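Phosphatidylinositol-specific phospholipase C (Listeria monocytogenes, PDB 2PLC) is a single-chain bacterial member of the PI-PLC family, whose X domain has a TIM-barrel type of alpha/beta fold. Local coordinates at residues P22-T27 with Q44-S49; Y60-A65 with I102-D107; L153-N158 with M173-P178; I182-N187 with L214-A219. One frame throughout, in Å; residues are numbered along the deposited sequence.

Contact 1: residues P22-T27 with Q44-S49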
loop_
_atom_site.group_PDB
_atom_site.type_symbol
_atom_site.label_atom_id
_atom_site.label_comp_id
_atom_site.label_asym_id
_atom_site.label_seq_id
_atom_site.Cartn_x
_atom_site.Cartn_y
_atom_site.Cartn_z
ATOM N N PRO A 22 -2.158 3.681 7.122
ATOM C CA PRO A 22 -2.776 2.346 7.141
ATOM C C PRO A 22 -2.780 1.829 5.703
ATOM O O PRO A 22 -3.117 2.575 4.776
ATOM C CB PRO A 22 -4.221 2.626 7.582
ATOM C CG PRO A 22 -4.226 4.067 8.047
ATOM C CD PRO A 22 -3.192 4.725 7.192
ATOM N N GLY A 23 -2.411 0.567 5.513
ATOM C CA GLY A 23 -2.400 -0.004 4.176
ATOM C C GLY A 23 -2.897 -1.431 4.206
ATOM O O GLY A 23 -3.043 -2.010 5.278
ATOM N N THR A 24 -3.170 -1.999 3.037
ATOM C CA THR A 24 -3.642 -3.375 2.951
ATOM C C THR A 24 -2.705 -4.224 2.091
ATOM O O THR A 24 -2.150 -3.750 1.091
ATOM C CB THR A 24 -5.048 -3.453 2.343
ATOM O OG1 THR A 24 -5.088 -2.665 1.147
ATOM C CG2 THR A 24 -6.094 -2.958 3.320
ATOM N N HIS A 25 -2.503 -5.469 2.513
ATOM C CA HIS A 25 -1.661 -6.408 1.787
ATOM C C HIS A 25 -2.580 -7.168 0.838
ATOM O O HIS A 25 -3.668 -7.590 1.238
ATOM C CB HIS A 25 -0.981 -7.373 2.764
ATOM C CG HIS A 25 -0.383 -8.580 2.114
ATOM N ND1 HIS A 25 -0.830 -9.859 2.368
ATOM C CD2 HIS A 25 0.626 -8.706 1.221
ATOM C CE1 HIS A 25 -0.122 -10.720 1.662
ATOM N NE2 HIS A 25 0.769 -10.046 0.957
ATOM N N ASP A 26 -2.159 -7.303 -0.420
ATOM C CA ASP A 26 -2.941 -8.000 -1.445
ATOM C C ASP A 26 -4.384 -7.485 -1.438
ATOM O O ASP A 26 -5.353 -8.238 -1.298
ATOM C CB ASP A 26 -2.896 -9.507 -1.207
ATOM C CG ASP A 26 -2.992 -10.303 -2.485
ATOM O OD1 ASP A 26 -3.305 -9.741 -3.563
ATOM O OD2 ASP A 26 -2.739 -11.513 -2.398
ATOM N N THR A 27 -4.480 -6.173 -1.584
ATOM C CA THR A 27 -5.716 -5.416 -1.593
ATOM C C THR A 27 -6.943 -6.045 -2.257
ATOM O O THR A 27 -8.035 -6.018 -1.686
ATOM C CB THR A 27 -5.457 -4.049 -2.243
ATOM O OG1 THR A 27 -4.360 -3.405 -1.570
ATOM C CG2 THR A 27 -6.709 -3.167 -2.174
ATOM N N GLN A 44 -7.456 -15.709 0.595
ATOM C CA GLN A 44 -8.094 -14.473 1.044
ATOM C C GLN A 44 -7.283 -13.632 2.037
ATOM O O GLN A 44 -6.697 -14.161 2.979
ATOM C CB GLN A 44 -9.469 -14.786 1.629
ATOM C CG GLN A 44 -10.297 -13.560 1.948
ATOM C CD GLN A 44 -11.555 -13.899 2.714
ATOM O OE1 GLN A 44 -11.603 -14.896 3.431
ATOM N NE2 GLN A 44 -12.575 -13.066 2.575
ATOM N N THR A 45 -7.267 -12.317 1.825
ATOM C CA THR A 45 -6.552 -11.400 2.716
ATOM C C THR A 45 -7.402 -10.208 3.159
ATOM O O THR A 45 -7.018 -9.478 4.075
ATOM C CB THR A 45 -5.298 -10.839 2.057
ATOM O OG1 THR A 45 -5.669 -10.171 0.849
ATOM C CG2 THR A 45 -4.311 -11.956 1.748
ATOM N N GLN A 46 -8.547 -10.009 2.503
ATOM C CA GLN A 46 -9.438 -8.892 2.823
ATOM C C GLN A 46 -10.921 -9.277 2.762
ATOM O O GLN A 46 -11.294 -10.294 2.180
ATOM C CB GLN A 46 -9.203 -7.730 1.846
ATOM C CG GLN A 46 -7.758 -7.282 1.678
ATOM C CD GLN A 46 -7.171 -6.676 2.941
ATOM O OE1 GLN A 46 -7.895 -6.135 3.772
ATOM N NE2 GLN A 46 -5.851 -6.764 3.089
ATOM N N THR A 47 -11.764 -8.452 3.377
ATOM C CA THR A 47 -13.207 -8.665 3.351
ATOM C C THR A 47 -13.871 -7.446 2.712
ATOM O O THR A 47 -14.940 -7.557 2.118
ATOM C CB THR A 47 -13.801 -8.888 4.756
ATOM O OG1 THR A 47 -13.464 -7.787 5.604
ATOM C CG2 THR A 47 -13.285 -10.183 5.350
ATOM N N MET A 48 -13.231 -6.286 2.852
ATOM C CA MET A 48 -13.730 -5.039 2.275
ATOM C C MET A 48 -13.297 -4.904 0.827
ATOM O O MET A 48 -12.203 -5.331 0.464
ATOM C CB MET A 48 -13.211 -3.821 3.055
ATOM C CG MET A 48 -13.863 -3.601 4.417
ATOM S SD MET A 48 -13.220 -2.131 5.273
ATOM C CE MET A 48 -11.514 -2.645 5.590
ATOM N N SER A 49 -14.167 -4.342 -0.007
ATOM C CA SER A 49 -13.832 -4.131 -1.410
ATOM C C SER A 49 -12.873 -2.945 -1.465
ATOM O O SER A 49 -12.718 -2.221 -0.473
ATOM C CB SER A 49 -15.085 -3.835 -2.248
ATOM O OG SER A 49 -15.663 -2.595 -1.892
#
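At the C-terminal end of strand 20-24 in this TIM-type barrel, the segment 22-27 turns off the sheet and is met by Thr45 and Gln46, in the loop between helices 40-43 and 50-55. The case illustrates how a side-chain amide can hold an irregular turn through its backbone carbonyl. Gln46 sets CG beside its backbone N (chi1 -51°) and bends at chi2, which swings its amide across to the carbonyl of His25. Its NE2 donates to His25 O at 3.0 Å, with 158° at the hydrogen, and the acceptor lies close to the amide plane. The same nitrogen also bonds Met257 O, so both the turn and the adjoining strand 253-257 fix the rotation of the amide. On the way it passes obliquely over Thr24, whose CG2 lies 3.7 Å from Gln46 OE1 and whose CB is 3.5 Å from NE2.

Thr45 points its side chain toward the turn. Its OG1 sits 2.9 Å from Asp26 O and 3.3 Å from His25 O. The imidazole carries Asp26 CB over the centre of one face, while its ND1 bonds Asp258. Thr27 OG1 ties the turn back to the strand by donating to Thr24 OG1 at 2.9 Å, and also bonds Asp62 N of strand 60-65. The methyl of Thr45, CG2, meanwhile lies 4.1 Å from both His25 ND1 and Asp26 CB.

Contact 2: residues Y60-A65 with I102-D107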
loop_
_atom_site.group_PDB
_atom_site.type_symbol
_atom_site.label_atom_id
_atom_site.label_comp_id
_atom_site.label_asym_id
_atom_site.label_seq_id
_atom_site.Cartn_x
_atom_site.Cartn_y
_atom_site.Cartn_z
ATOM N N TYR A 60 -2.765 3.069 1.332
ATOM C CA TYR A 60 -1.720 2.318 0.664
ATOM C C TYR A 60 -2.379 1.054 0.156
ATOM O O TYR A 60 -3.041 0.348 0.922
ATOM C CB TYR A 60 -0.591 1.952 1.633
ATOM C CG TYR A 60 0.357 0.911 1.074
ATOM C CD1 TYR A 60 1.439 1.279 0.287
ATOM C CD2 TYR A 60 0.137 -0.448 1.298
ATOM C CE1 TYR A 60 2.282 0.324 -0.272
ATOM C CE2 TYR A 60 0.970 -1.411 0.746
ATOM C CZ TYR A 60 2.040 -1.015 -0.037
ATOM O OH TYR A 60 2.865 -1.965 -0.586
ATOM N N ILE A 61 -2.233 0.784 -1.136
ATOM C CA ILE A 61 -2.815 -0.425 -1.708
ATOM C C ILE A 61 -1.753 -1.246 -2.414
ATOM O O ILE A 61 -0.741 -0.721 -2.870
ATOM C CB ILE A 61 -4.014 -0.127 -2.635
ATOM C CG1 ILE A 61 -3.604 0.790 -3.782
ATOM C CG2 ILE A 61 -5.137 0.507 -1.831
ATOM C CD1 ILE A 61 -4.749 1.130 -4.721
ATOM N N ASP A 62 -1.986 -2.549 -2.464
ATOM C CA ASP A 62 -1.055 -3.500 -3.048
ATOM C C ASP A 62 -1.797 -4.237 -4.169
ATOM O O ASP A 62 -2.605 -5.130 -3.914
ATOM C CB ASP A 62 -0.628 -4.441 -1.923
ATOM C CG ASP A 62 0.286 -5.544 -2.374
ATOM O OD1 ASP A 62 0.701 -5.570 -3.554
ATOM O OD2 ASP A 62 0.592 -6.399 -1.514
ATOM N N ILE A 63 -1.513 -3.847 -5.408
ATOM C CA ILE A 63 -2.164 -4.414 -6.585
ATOM C C ILE A 63 -1.248 -5.327 -7.394
ATOM O O ILE A 63 -0.168 -4.922 -7.818
ATOM C CB ILE A 63 -2.690 -3.282 -7.498
ATOM C CG1 ILE A 63 -3.534 -2.291 -6.683
ATOM C CG2 ILE A 63 -3.510 -3.854 -8.656
ATOM C CD1 ILE A 63 -4.783 -2.882 -6.076
ATOM N N ARG A 64 -1.694 -6.561 -7.614
ATOM C CA ARG A 64 -0.914 -7.542 -8.370
ATOM C C ARG A 64 -1.638 -7.820 -9.687
ATOM O O ARG A 64 -2.818 -8.180 -9.683
ATOM C CB ARG A 64 -0.799 -8.847 -7.581
ATOM C CG ARG A 64 -0.670 -8.691 -6.071
ATOM C CD ARG A 64 0.711 -8.253 -5.653
ATOM N NE ARG A 64 0.855 -8.228 -4.196
ATOM C CZ ARG A 64 1.301 -9.246 -3.463
ATOM N NH1 ARG A 64 1.646 -10.386 -4.046
ATOM N NH2 ARG A 64 1.438 -9.114 -2.151
ATOM N N ALA A 65 -0.924 -7.692 -10.805
ATOM C CA ALA A 65 -1.518 -7.913 -12.123
ATOM C C ALA A 65 -0.617 -8.672 -13.094
ATOM O O ALA A 65 0.574 -8.846 -12.844
ATOM C CB ALA A 65 -1.916 -6.569 -12.737
ATOM N N ILE A 102 -0.877 5.660 -2.144
ATOM C CA ILE A 102 0.395 5.045 -2.477
ATOM C C ILE A 102 0.005 3.676 -3.007
ATOM O O ILE A 102 -0.706 2.930 -2.340
ATOM C CB ILE A 102 1.287 4.914 -1.240
ATOM C CG1 ILE A 102 1.459 6.290 -0.590
ATOM C CG2 ILE A 102 2.640 4.320 -1.633
ATOM C CD1 ILE A 102 2.121 6.251 0.756
ATOM N N MET A 103 0.466 3.355 -4.210
ATOM C CA MET A 103 0.108 2.102 -4.837
ATOM C C MET A 103 1.259 1.263 -5.348
ATOM O O MET A 103 2.035 1.688 -6.201
ATOM C CB MET A 103 -0.868 2.380 -5.982
ATOM C CG MET A 103 -1.257 1.154 -6.787
ATOM S SD MET A 103 -2.367 1.578 -8.128
ATOM C CE MET A 103 -1.335 1.249 -9.525
ATOM N N ARG A 104 1.346 0.047 -4.825
ATOM C CA ARG A 104 2.359 -0.899 -5.246
ATOM C C ARG A 104 1.735 -1.674 -6.398
ATOM O O ARG A 104 0.651 -2.239 -6.254
ATOM C CB ARG A 104 2.684 -1.856 -4.104
ATOM C CG ARG A 104 3.612 -2.980 -4.488
ATOM C CD ARG A 104 3.662 -4.032 -3.402
ATOM N NE ARG A 104 4.584 -5.115 -3.731
ATOM C CZ ARG A 104 4.902 -6.101 -2.897
ATOM N NH1 ARG A 104 4.366 -6.146 -1.689
ATOM N NH2 ARG A 104 5.792 -7.017 -3.253
ATOM N N LEU A 105 2.374 -1.623 -7.559
ATOM C CA LEU A 105 1.883 -2.339 -8.725
ATOM C C LEU A 105 2.919 -3.396 -9.045
ATOM O O LEU A 105 4.027 -3.085 -9.474
ATOM C CB LEU A 105 1.686 -1.389 -9.908
ATOM C CG LEU A 105 1.273 -2.032 -11.236
ATOM C CD1 LEU A 105 -0.007 -2.833 -11.062
ATOM C CD2 LEU A 105 1.090 -0.955 -12.289
ATOM N N LYS A 106 2.551 -4.650 -8.817
ATOM C CA LYS A 106 3.453 -5.767 -9.035
ATOM C C LYS A 106 3.120 -6.637 -10.244
ATOM O O LYS A 106 1.956 -6.916 -10.530
ATOM C CB LYS A 106 3.481 -6.633 -7.780
ATOM C CG LYS A 106 4.521 -7.720 -7.804
ATOM C CD LYS A 106 4.407 -8.615 -6.585
ATOM C CE LYS A 106 5.589 -9.569 -6.512
ATOM N NZ LYS A 106 5.765 -10.317 -7.790
ATOM N N ASP A 107 4.170 -7.036 -10.959
ATOM C CA ASP A 107 4.072 -7.913 -12.122
ATOM C C ASP A 107 4.000 -9.307 -11.499
ATOM O O ASP A 107 5.006 -9.842 -11.030
ATOM C CB ASP A 107 5.341 -7.764 -12.977
ATOM C CG ASP A 107 5.318 -8.607 -14.253
ATOM O OD1 ASP A 107 4.360 -9.387 -14.470
ATOM O OD2 ASP A 107 6.281 -8.480 -15.046
HETATM O O HOH W 1 2.511 -4.755 0.085
#
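Asp62 and Arg104 both carry CG trans to their own backbone N (chi1 177° and 173°), and Arg104 then runs extended to its guanidinium, so the two side chains lie alongside each other and point the same way from neighbouring parallel strands. Carboxylate and guanidinium are almost parallel, only 6° apart, but Asp62 OD2 lies well out of the guanidinium plane. The 3.8 Å from Asp62 OD2 to Arg104 NH1 is therefore a long salt bridge of charges alone. The closest touch of the pair is Asp62 OD1 on Arg104 CD at 3.3 Å.

The direct grip comes from Arg64, two residues along the same strand. Its chain bends at chi2 and brings the guanidinium side-on: Arg64 NE reaches Asp62 OD1 at 2.7 Å, and NH2 reaches OD2 at 2.9 Å. Tyr60 OH rests 3.5 Å from Arg104 CB, and a water in the planes of both groups joins this hydroxyl to Arg104 NH1, 2.9 Å from each. Beneath these groups five backbone hydrogen bonds, from Ile61 to Ala65, hold the strands in parallel register, while Ile61 CG1 packs on Met103 CG at 3.8 Å on the other face.

Asp62 OD2 also accepts from Asp26 N, and Arg104 NH2 pairs with Glu157. The side-on grip of Arg64 and the bond from Asp26 N thus fix how the buried carboxylate is turned, whereas Arg104 is linked to it by charge and through the water.

Contact 3: residues L153-N158 with M173-P178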
loop_
_atom_site.group_PDB
_atom_site.type_symbol
_atom_site.label_atom_id
_atom_site.label_comp_id
_atom_site.label_asym_id
_atom_site.label_seq_id
_atom_site.Cartn_x
_atom_site.Cartn_y
_atom_site.Cartn_z
ATOM N N LEU A 153 0.843 7.876 -5.815
ATOM C CA LEU A 153 2.289 7.719 -5.769
ATOM C C LEU A 153 2.513 6.256 -6.140
ATOM O O LEU A 153 2.264 5.365 -5.338
ATOM C CB LEU A 153 2.835 8.010 -4.365
ATOM C CG LEU A 153 4.339 7.741 -4.216
ATOM C CD1 LEU A 153 5.109 8.462 -5.320
ATOM C CD2 LEU A 153 4.826 8.176 -2.856
ATOM N N LEU A 154 2.959 6.011 -7.364
ATOM C CA LEU A 154 3.187 4.650 -7.847
ATOM C C LEU A 154 4.513 4.024 -7.420
ATOM O O LEU A 154 5.563 4.655 -7.494
ATOM C CB LEU A 154 3.085 4.623 -9.379
ATOM C CG LEU A 154 3.222 3.278 -10.100
ATOM C CD1 LEU A 154 2.038 2.396 -9.773
ATOM C CD2 LEU A 154 3.301 3.495 -11.605
ATOM N N LEU A 155 4.454 2.774 -6.971
ATOM C CA LEU A 155 5.650 2.036 -6.580
ATOM C C LEU A 155 5.672 0.817 -7.489
ATOM O O LEU A 155 4.976 -0.165 -7.235
ATOM C CB LEU A 155 5.587 1.609 -5.111
ATOM C CG LEU A 155 5.556 2.722 -4.063
ATOM C CD1 LEU A 155 5.495 2.120 -2.669
ATOM C CD2 LEU A 155 6.787 3.594 -4.206
ATOM N N SER A 156 6.421 0.917 -8.585
ATOM C CA SER A 156 6.513 -0.163 -9.567
ATOM C C SER A 156 7.437 -1.306 -9.198
ATOM O O SER A 156 8.578 -1.095 -8.793
ATOM C CB SER A 156 6.935 0.380 -10.933
ATOM O OG SER A 156 5.942 1.229 -11.469
ATOM N N GLU A 157 6.945 -2.521 -9.403
ATOM C CA GLU A 157 7.709 -3.726 -9.131
ATOM C C GLU A 157 7.555 -4.683 -10.303
ATOM O O GLU A 157 6.472 -5.224 -10.544
ATOM C CB GLU A 157 7.223 -4.399 -7.849
ATOM C CG GLU A 157 7.980 -5.668 -7.500
ATOM C CD GLU A 157 7.571 -6.258 -6.165
ATOM O OE1 GLU A 157 6.562 -5.807 -5.588
ATOM O OE2 GLU A 157 8.262 -7.181 -5.687
ATOM N N ASN A 158 8.636 -4.862 -11.050
ATOM C CA ASN A 158 8.631 -5.762 -12.191
ATOM C C ASN A 158 10.032 -6.211 -12.577
ATOM O O ASN A 158 11.008 -5.908 -11.886
ATOM C CB ASN A 158 7.895 -5.143 -13.392
ATOM C CG ASN A 158 8.380 -3.745 -13.734
ATOM O OD1 ASN A 158 7.640 -2.950 -14.312
ATOM N ND2 ASN A 158 9.624 -3.441 -13.383
ATOM N N MET A 173 7.923 6.038 -8.466
ATOM C CA MET A 173 9.247 5.462 -8.253
ATOM C C MET A 173 9.232 3.934 -8.226
ATOM O O MET A 173 8.180 3.301 -8.306
ATOM C CB MET A 173 9.860 6.018 -6.957
ATOM C CG MET A 173 8.873 6.129 -5.797
ATOM S SD MET A 173 9.483 7.022 -4.348
ATOM C CE MET A 173 9.372 8.720 -4.898
ATOM N N GLN A 174 10.420 3.355 -8.118
ATOM C CA GLN A 174 10.597 1.913 -8.084
ATOM C C GLN A 174 10.380 1.335 -6.683
ATOM O O GLN A 174 10.844 1.895 -5.688
ATOM C CB GLN A 174 12.008 1.572 -8.557
ATOM C CG GLN A 174 12.321 0.094 -8.577
ATOM C CD GLN A 174 13.778 -0.191 -8.279
ATOM O OE1 GLN A 174 14.636 0.694 -8.385
ATOM N NE2 GLN A 174 14.066 -1.427 -7.884
ATOM N N PHE A 175 9.666 0.215 -6.616
ATOM C CA PHE A 175 9.413 -0.461 -5.351
ATOM C C PHE A 175 10.746 -1.069 -4.951
ATOM O O PHE A 175 11.374 -1.764 -5.749
ATOM C CB PHE A 175 8.371 -1.569 -5.536
ATOM C CG PHE A 175 8.039 -2.314 -4.272
ATOM C CD1 PHE A 175 7.118 -1.802 -3.367
ATOM C CD2 PHE A 175 8.640 -3.536 -3.989
ATOM C CE1 PHE A 175 6.800 -2.495 -2.200
ATOM C CE2 PHE A 175 8.327 -4.237 -2.821
ATOM C CZ PHE A 175 7.405 -3.713 -1.928
ATOM N N GLY A 176 11.187 -0.796 -3.730
ATOM C CA GLY A 176 12.459 -1.335 -3.278
ATOM C C GLY A 176 13.631 -0.398 -3.514
ATOM O O GLY A 176 14.786 -0.797 -3.369
ATOM N N ALA A 177 13.338 0.846 -3.891
ATOM C CA ALA A 177 14.371 1.848 -4.135
ATOM C C ALA A 177 15.108 2.140 -2.825
ATOM O O ALA A 177 14.607 1.831 -1.742
ATOM C CB ALA A 177 13.741 3.123 -4.695
ATOM N N PRO A 178 16.309 2.745 -2.904
ATOM C CA PRO A 178 17.117 3.075 -1.724
ATOM C C PRO A 178 16.428 3.935 -0.671
ATOM O O PRO A 178 16.814 3.905 0.499
ATOM C CB PRO A 178 18.311 3.803 -2.332
ATOM C CG PRO A 178 18.466 3.128 -3.643
ATOM C CD PRO A 178 17.046 3.076 -4.135
HETATM O O HOH W 2 7.216 3.599 -11.039
#
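Leu155 and Met173 pair in parallel, as do Ser156 and Gln174, at the point where strand 152-157 meets the last residues of strand 169-174. Three backbone hydrogen bonds make the join: Met173 N to Leu154 O at 2.9 Å, Ser156 N to Met173 O at 3.0 Å and Phe175 N to Ser156 O at 2.8 Å. In the last the donor stands 38° above the carbonyl plane, where the second segment leaves the sheet in a type II turn from Gln174 to Ala177; Gly176 takes the positive phi that such a turn needs.

Met173 O is also approached by a water that donates to it and accepts from Ser156 OG at 2.7 Å, a small polar bridge beside the strand pair. On the Leu155 face, Met173 runs alongside Leu155, with CG 3.6 Å from Leu155 CD2.

Phe175 shows how one ring can use face and edge differently. Its CG is trans to the backbone N (chi1 -179°), which sends the ring out alongside Glu157. The carboxylate lies over one face, with OE1 3.5 Å from Phe175 CD2 and the two planes 15° apart, whereas Leu155 CB meets the ring edge at CD1, 4.1 Å away. An acid over a ring face is unlikely to be favourable alone, but Arg104 makes a salt bridge with Glu157 and a cation-pi contact with Phe175, and probably compensates.

Strand 101-107 flanks strand 152-157 on its other edge, Leu154 and Ser156 touch Leu164 of strand 164-166, and Phe175 reaches Ile182 of strand 180-183.

Contact 4: residues I182-N187 with L214-A219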
loop_
_atom_site.group_PDB
_atom_site.type_symbol
_atom_site.label_atom_id
_atom_site.label_comp_id
_atom_site.label_asym_id
_atom_site.label_seq_id
_atom_site.Cartn_x
_atom_site.Cartn_y
_atom_site.Cartn_z
ATOM N N ILE A 182 11.923 -1.846 3.698
ATOM C CA ILE A 182 10.873 -2.862 3.670
ATOM C C ILE A 182 11.004 -4.045 4.639
ATOM O O ILE A 182 12.030 -4.725 4.687
ATOM C CB ILE A 182 10.691 -3.420 2.229
ATOM C CG1 ILE A 182 10.440 -2.268 1.252
ATOM C CG2 ILE A 182 9.520 -4.410 2.173
ATOM C CD1 ILE A 182 10.373 -2.689 -0.187
ATOM N N GLN A 183 9.955 -4.261 5.425
ATOM C CA GLN A 183 9.902 -5.388 6.345
ATOM C C GLN A 183 8.816 -6.281 5.750
ATOM O O GLN A 183 7.633 -5.938 5.775
ATOM C CB GLN A 183 9.528 -4.947 7.764
ATOM C CG GLN A 183 9.508 -6.085 8.797
ATOM C CD GLN A 183 8.193 -6.856 8.827
ATOM O OE1 GLN A 183 7.193 -6.370 9.348
ATOM N NE2 GLN A 183 8.196 -8.065 8.275
ATOM N N ASP A 184 9.235 -7.395 5.165
ATOM C CA ASP A 184 8.305 -8.320 4.544
ATOM C C ASP A 184 8.658 -9.768 4.854
ATOM O O ASP A 184 8.839 -10.585 3.949
ATOM C CB ASP A 184 8.271 -8.089 3.033
ATOM C CG ASP A 184 7.115 -8.803 2.352
ATOM O OD1 ASP A 184 6.125 -9.147 3.027
ATOM O OD2 ASP A 184 7.197 -9.007 1.126
ATOM N N ASP A 185 8.776 -10.076 6.140
ATOM C CA ASP A 185 9.071 -11.435 6.576
ATOM C C ASP A 185 7.724 -12.170 6.630
ATOM O O ASP A 185 7.076 -12.256 7.683
ATOM C CB ASP A 185 9.740 -11.407 7.953
ATOM C CG ASP A 185 10.019 -12.794 8.497
ATOM O OD1 ASP A 185 10.286 -13.719 7.701
ATOM O OD2 ASP A 185 9.967 -12.965 9.732
ATOM N N TYR A 186 7.297 -12.678 5.479
ATOM C CA TYR A 186 6.013 -13.370 5.374
ATOM C C TYR A 186 6.089 -14.892 5.510
ATOM O O TYR A 186 5.108 -15.528 5.904
ATOM C CB TYR A 186 5.353 -13.034 4.033
ATOM C CG TYR A 186 6.114 -13.585 2.850
ATOM C CD1 TYR A 186 7.175 -12.876 2.284
ATOM C CD2 TYR A 186 5.809 -14.844 2.327
ATOM C CE1 TYR A 186 7.918 -13.410 1.226
ATOM C CE2 TYR A 186 6.547 -15.388 1.271
ATOM C CZ TYR A 186 7.600 -14.667 0.726
ATOM O OH TYR A 186 8.335 -15.211 -0.306
ATOM N N ASN A 187 7.247 -15.464 5.182
ATOM C CA ASN A 187 7.438 -16.916 5.207
ATOM C C ASN A 187 7.394 -17.627 6.564
ATOM O O ASN A 187 8.425 -17.921 7.167
ATOM C CB ASN A 187 8.719 -17.289 4.452
ATOM C CG ASN A 187 8.686 -18.705 3.902
ATOM O OD1 ASN A 187 7.624 -19.316 3.771
ATOM N ND2 ASN A 187 9.859 -19.230 3.564
ATOM N N LEU A 214 7.841 0.448 4.722
ATOM C CA LEU A 214 6.727 -0.433 4.390
ATOM C C LEU A 214 6.798 -1.565 5.413
ATOM O O LEU A 214 7.594 -2.488 5.284
ATOM C CB LEU A 214 6.865 -0.976 2.961
ATOM C CG LEU A 214 6.637 -0.069 1.739
ATOM C CD1 LEU A 214 5.209 0.398 1.708
ATOM C CD2 LEU A 214 7.574 1.122 1.728
ATOM N N ASN A 215 5.976 -1.461 6.448
ATOM C CA ASN A 215 5.949 -2.428 7.540
ATOM C C ASN A 215 4.804 -3.449 7.407
ATOM O O ASN A 215 3.665 -3.165 7.770
ATOM C CB ASN A 215 5.816 -1.641 8.851
ATOM C CG ASN A 215 6.281 -2.414 10.067
ATOM O OD1 ASN A 215 6.613 -3.599 9.994
ATOM N ND2 ASN A 215 6.314 -1.734 11.204
ATOM N N HIS A 216 5.113 -4.641 6.900
ATOM C CA HIS A 216 4.107 -5.689 6.733
ATOM C C HIS A 216 3.714 -6.422 8.007
ATOM O O HIS A 216 4.542 -7.075 8.645
ATOM C CB HIS A 216 4.565 -6.721 5.702
ATOM C CG HIS A 216 4.535 -6.217 4.295
ATOM N ND1 HIS A 216 5.598 -5.558 3.719
ATOM C CD2 HIS A 216 3.558 -6.248 3.358
ATOM C CE1 HIS A 216 5.276 -5.203 2.487
ATOM N NE2 HIS A 216 4.043 -5.610 2.244
ATOM N N ILE A 217 2.444 -6.312 8.372
ATOM C CA ILE A 217 1.910 -7.006 9.534
ATOM C C ILE A 217 1.515 -8.423 9.056
ATOM O O ILE A 217 1.502 -9.381 9.833
ATOM C CB ILE A 217 0.634 -6.298 10.068
ATOM C CG1 ILE A 217 0.871 -4.796 10.238
ATOM C CG2 ILE A 217 0.168 -6.937 11.362
ATOM C CD1 ILE A 217 1.865 -4.438 11.283
ATOM N N SER A 218 1.234 -8.544 7.758
ATOM C CA SER A 218 0.822 -9.795 7.123
ATOM C C SER A 218 1.863 -10.920 7.049
ATOM O O SER A 218 3.068 -10.673 7.016
ATOM C CB SER A 218 0.306 -9.496 5.716
ATOM O OG SER A 218 1.237 -8.702 4.997
ATOM N N ALA A 219 1.371 -12.155 6.977
ATOM C CA ALA A 219 2.218 -13.341 6.887
ATOM C C ALA A 219 1.386 -14.572 6.505
ATOM O O ALA A 219 0.158 -14.546 6.584
ATOM C CB ALA A 219 2.921 -13.579 8.205
HETATM O O HOH W 3 5.501 -9.935 5.503
HETATM O O HOH W 4 3.184 -10.041 3.589
#
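His216 gives two N-H groups, one from its backbone and one from its ring, to a single acceptor, Gln183 O. The pairing closes a beta-alpha-beta unit, strand 180-183, helix 191-207 and strand 212-216, whose two strands run parallel side by side. With CG beside its own backbone N (chi1 -72°), the histidine folds its ring back toward that N-H. The backbone N reaches Gln183 O at 3.0 Å in the carbonyl plane, while ND1 comes from 37° above that plane at 2.9 Å, the oxygen lying close to the plane of the imidazole. Two bonds on one oxygen would fix both the end of strand 180-183 and the rotation of the ring.

Asp184 covers one face of that ring. Its OD1 stands over the imidazole, offset toward the rim and 3.6 Å from His216 CG, with carboxylate and ring turned 31° to each other. One water lies 2.7 Å from Asp184 OD1 and near Ser218 O; another lies between the same OD1 and Ser218 OG, so the two waters link the segments where they separate.

Earlier in the strands Gln183 N donates to Leu214 O at 3.0 Å, and Ile182 lies alongside Leu214, CG1 to CB 4.2 Å. The helix of the unit joins in: Asn215 ND2 bonds Ile198 O, and Lys194 NZ bonds Asp185 O and His216 O. Beyond an inverse gamma turn centred on Asp185 the segments draw together again, and Ala219 CB lies 3.7 Å from Tyr186 O.

How the contacts relate
Polar groups join contacts 1, 2 and 3 of this barrel, and contact 4 meets all three by packing. Contacts 1 and 2, with centres 11 Å apart, are stitched together by Asp62: its N lies 2.7 Å from Thr27 OG1 and its OD2 3.1 Å from Asp26 N. Arg104 carries the chain of charges on from contact 2 to contact 3, its NH2 2.7 Å from Glu157 OE1. From strands 180-183 and 212-216 and the loop after them, contact 4 sets Ser218 OG 3.3 Å from His25 CG, Leu214 CD1 3.5 Å from Tyr60 CE1 and Ile182 CD1 3.6 Å from Phe175 CZ. TIM barrels generally place their active sites at the C-terminal strand ends.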